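Local coordinates for protein thiamine pyrophosphokinase (Bacillus subtilis, PDB 3LM8) that catalyses the ATP-dependent pyrophosphorylation of thiamine to thiamine diphosphate, releasing AMP, and serves in thiamine salvage, at residues 2-7 / 92-97. The protein carries 1 engineered substitution. Residues are numbered along the deposited sequence; the frame is centred on the assembly and turned at random.
Sequences KTINIV and KQPDII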
ATOM      1  N   LYS A   2      -3.997   6.068 -15.133  1.00 37.37           N
ATOM      2  CA  LYS A   2      -4.840   4.914 -14.733  1.00 38.90           C
ATOM      3  C   LYS A   2      -4.390   4.383 -13.373  1.00 32.91           C
ATOM      4  O   LYS A   2      -3.308   4.732 -12.876  1.00 23.20           O
ATOM      5  CB  LYS A   2      -4.746   3.815 -15.792  1.00 55.43           C
ATOM      6  CG  LYS A   2      -5.104   4.288 -17.198  1.00 63.80           C
ATOM      7  CD  LYS A   2      -4.783   3.223 -18.234  1.00 73.64           C
ATOM      8  CE  LYS A   2      -4.971   3.735 -19.661  1.00 69.54           C
ATOM      9  NZ  LYS A   2      -4.530   2.716 -20.665  1.00 55.65           N
ATOM     10  N   THR A   3      -5.226   3.545 -12.767  1.00 28.69           N
ATOM     11  CA  THR A   3      -4.918   2.977 -11.461  1.00 24.79           C
ATOM     12  C   THR A   3      -4.905   1.459 -11.441  1.00 19.42           C
ATOM     13  O   THR A   3      -5.698   0.807 -12.122  1.00 36.20           O
ATOM     14  CB  THR A   3      -5.946   3.423 -10.412  1.00 23.02           C
ATOM     15  OG1 THR A   3      -5.865   4.838 -10.238  1.00 34.03           O
ATOM     16  CG2 THR A   3      -5.686   2.729  -9.073  1.00 18.45           C
ATOM     17  N   ILE A   4      -4.003   0.892 -10.656  1.00 19.35           N
ATOM     18  CA  ILE A   4      -3.960  -0.552 -10.524  1.00 17.56           C
ATOM     19  C   ILE A   4      -4.099  -0.896  -9.042  1.00 19.34           C
ATOM     20  O   ILE A   4      -3.394  -0.330  -8.206  1.00 19.47           O
ATOM     21  CB  ILE A   4      -2.660  -1.130 -11.086  1.00 20.38           C
ATOM     22  CG1 ILE A   4      -2.579  -0.817 -12.572  1.00 27.91           C
ATOM     23  CG2 ILE A   4      -2.630  -2.660 -10.898  1.00 12.93           C
ATOM     24  CD1 ILE A   4      -1.356  -1.382 -13.237  1.00 31.86           C
ATOM     25  N   ASN A   5      -5.046  -1.780  -8.721  1.00 15.93           N
ATOM     26  CA  ASN A   5      -5.258  -2.204  -7.338  1.00 19.72           C
ATOM     27  C   ASN A   5      -4.967  -3.686  -7.212  1.00 28.19           C
ATOM     28  O   ASN A   5      -5.532  -4.511  -7.943  1.00 13.08           O
ATOM     29  CB  ASN A   5      -6.694  -1.976  -6.876  1.00 16.05           C
ATOM     30  CG  ASN A   5      -7.056  -0.528  -6.795  1.00 16.42           C
ATOM     31  OD1 ASN A   5      -6.209   0.354  -6.954  1.00 14.16           O
ATOM     32  ND2 ASN A   5      -8.330  -0.265  -6.544  1.00 11.12           N
ATOM     33  N   ILE A   6      -4.095  -4.011  -6.261  1.00 27.44           N
ATOM     34  CA  ILE A   6      -3.685  -5.378  -5.999  1.00 18.16           C
ATOM     35  C   ILE A   6      -4.193  -5.790  -4.627  1.00 24.34           C
ATOM     36  O   ILE A   6      -4.008  -5.064  -3.640  1.00 24.51           O
ATOM     37  CB  ILE A   6      -2.161  -5.483  -5.966  1.00 15.62           C
ATOM     38  CG1 ILE A   6      -1.557  -4.815  -7.203  1.00 16.67           C
ATOM     39  CG2 ILE A   6      -1.758  -6.925  -5.842  1.00 11.61           C
ATOM     40  CD1 ILE A   6      -0.028  -4.751  -7.198  1.00 14.98           C
ATOM     41  N   VAL A   7      -4.829  -6.953  -4.557  1.00 19.51           N
ATOM     42  CA  VAL A   7      -5.331  -7.460  -3.284  1.00 16.20           C
ATOM     43  C   VAL A   7      -4.557  -8.730  -2.930  1.00 23.57           C
ATOM     44  O   VAL A   7      -4.769  -9.786  -3.525  1.00 25.97           O
ATOM     45  CB  VAL A   7      -6.845  -7.760  -3.370  1.00 11.78           C
ATOM     46  CG1 VAL A   7      -7.357  -8.372  -2.060  1.00  4.97           C
ATOM     47  CG2 VAL A   7      -7.586  -6.476  -3.674  1.00 31.11           C
ATOM     48  N   LYS A  92       3.223  -1.796 -16.336  1.00 33.86           N
ATOM     49  CA  LYS A  92       2.090  -1.113 -16.964  1.00 31.55           C
ATOM     50  C   LYS A  92       2.195   0.402 -16.818  1.00 30.28           C
ATOM     51  O   LYS A  92       1.600   1.148 -17.588  1.00 26.25           O
ATOM     52  CB  LYS A  92       0.763  -1.577 -16.352  1.00 36.67           C
ATOM     53  CG  LYS A  92       0.463  -3.056 -16.530  1.00 46.77           C
ATOM     54  CD  LYS A  92       0.250  -3.427 -17.989  1.00 51.17           C
ATOM     55  CE  LYS A  92       0.177  -4.945 -18.154  1.00 70.71           C
ATOM     56  NZ  LYS A  92       1.394  -5.637 -17.617  1.00 75.98           N
ATOM     57  N   GLN A  93       2.951   0.854 -15.826  1.00 41.43           N
ATOM     58  CA  GLN A  93       3.121   2.285 -15.582  1.00 42.37           C
ATOM     59  C   GLN A  93       1.817   3.038 -15.377  1.00 47.29           C
ATOM     60  O   GLN A  93       1.386   3.807 -16.234  1.00 52.43           O
ATOM     61  CB  GLN A  93       3.909   2.945 -16.725  1.00 44.76           C
ATOM     62  CG  GLN A  93       5.410   2.770 -16.610  1.00 49.70           C
ATOM     63  CD  GLN A  93       6.164   3.452 -17.728  1.00 57.92           C
ATOM     64  OE1 GLN A  93       6.015   3.099 -18.898  1.00 50.70           O
ATOM     65  NE2 GLN A  93       6.979   4.440 -17.375  1.00 65.57           N
ATOM     66  N   PRO A  94       1.152   2.800 -14.241  1.00 46.73           N
ATOM     67  CA  PRO A  94      -0.107   3.477 -13.930  1.00 41.61           C
ATOM     68  C   PRO A  94       0.313   4.629 -13.028  1.00 42.18           C
ATOM     69  O   PRO A  94       1.411   4.601 -12.473  1.00 59.64           O
ATOM     70  CB  PRO A  94      -0.880   2.407 -13.178  1.00 33.67           C
ATOM     71  CG  PRO A  94       0.201   1.811 -12.334  1.00 35.67           C
ATOM     72  CD  PRO A  94       1.392   1.697 -13.293  1.00 37.83           C
ATOM     73  N   ASP A  95      -0.534   5.636 -12.870  1.00 29.13           N
ATOM     74  CA  ASP A  95      -0.175   6.765 -12.021  1.00 31.67           C
ATOM     75  C   ASP A  95      -0.158   6.354 -10.554  1.00 28.72           C
ATOM     76  O   ASP A  95       0.558   6.929  -9.735  1.00 38.08           O
ATOM     77  CB  ASP A  95      -1.176   7.907 -12.201  1.00 37.30           C
ATOM     78  CG  ASP A  95      -1.468   8.205 -13.658  1.00 47.64           C
ATOM     79  OD1 ASP A  95      -0.522   8.552 -14.404  1.00 44.50           O
ATOM     80  OD2 ASP A  95      -2.650   8.092 -14.050  1.00 55.58           O
ATOM     81  N   ILE A  96      -0.947   5.336 -10.233  1.00 22.44           N
ATOM     82  CA  ILE A  96      -1.063   4.891  -8.857  1.00 31.39           C
ATOM     83  C   ILE A  96      -1.275   3.396  -8.699  1.00 31.93           C
ATOM     84  O   ILE A  96      -2.056   2.789  -9.421  1.00 35.30           O
ATOM     85  CB  ILE A  96      -2.258   5.588  -8.168  1.00 32.28           C
ATOM     86  CG1 ILE A  96      -2.186   7.098  -8.402  1.00 45.59           C
ATOM     87  CG2 ILE A  96      -2.245   5.296  -6.687  1.00 25.52           C
ATOM     88  CD1 ILE A  96      -3.418   7.861  -7.965  1.00 50.37           C
ATOM     89  N   ILE A  97      -0.564   2.808  -7.747  1.00 24.77           N
ATOM     90  CA  ILE A  97      -0.750   1.407  -7.443  1.00 26.88           C
ATOM     91  C   ILE A  97      -1.249   1.425  -6.007  1.00 24.73           C
ATOM     92  O   ILE A  97      -0.708   2.153  -5.176  1.00 22.99           O
ATOM     93  CB  ILE A  97       0.564   0.593  -7.505  1.00 17.49           C
ATOM     94  CG1 ILE A  97       1.058   0.498  -8.950  1.00 13.90           C
ATOM     95  CG2 ILE A  97       0.318  -0.806  -6.977  1.00 15.43           C
ATOM     96  CD1 ILE A  97       2.409  -0.138  -9.088  1.00 17.91           C
TER
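Ile4 N donates to Ile96 O over 3.0 Å, almost straight at the hydrogen. Toward the start of both segments, Asp95 N donates to Lys2 O at 2.9 Å. This bond is more bent, 133° at the hydrogen. Asp95 also accepts with its side chain. Its OD2 takes Lys2 N at 2.7 Å, and the nitrogen sits above the carboxylate plane. Asp95 CG lies anti to its own carbonyl carbon (chi1 -47°), which turns the carboxylate toward the start of 2-7. Lys2 is thus held at both its N and its O by Asp95.

Two CA-H...O contacts support the pairing, Thr3 CA to Ile96 O and Ile97 CA to Ile4 O. The bridges Thr3-Ile96 and Ile4-Ile97 are parallel. Strands 3-7 and 96-100 are neighbours within the parallel part of the mixed sheet. Strand 26-31 flanks 3-7 on its other edge. The chain comes from edge strand 71-73 to 96-100 by a crossover through helix 81-92, consistent with a Rossmann-like alpha/beta fold. The helix leads into 96-100 through the short loop Gln93 to Asp95, where the positive phi of Gln93 ends the helical run.

The apolar contacts lie on the face of Ile4, Ile6 and Ile97, which helix 81-92 covers with Leu82, Leu86, Ala89 and Leu90. Ile4 CG1 stands anti to the carbonyl carbon (chi1 -62°), and its extended branch carries CD1 to the Pro94 ring. CD1 lies 3.7 Å from Pro94 CG and 3.8 Å from Lys92 CB, and the side chain crosses both at about a right angle. With an alanine in place of Ile4, the CG1-CD1 branch is gone, and a gap would probably open between strand 3-7 and the Pro94 ring and Lys92 CB. Farther along, Ile6 CD1 touches Ile97 CG2 at 4.0 Å.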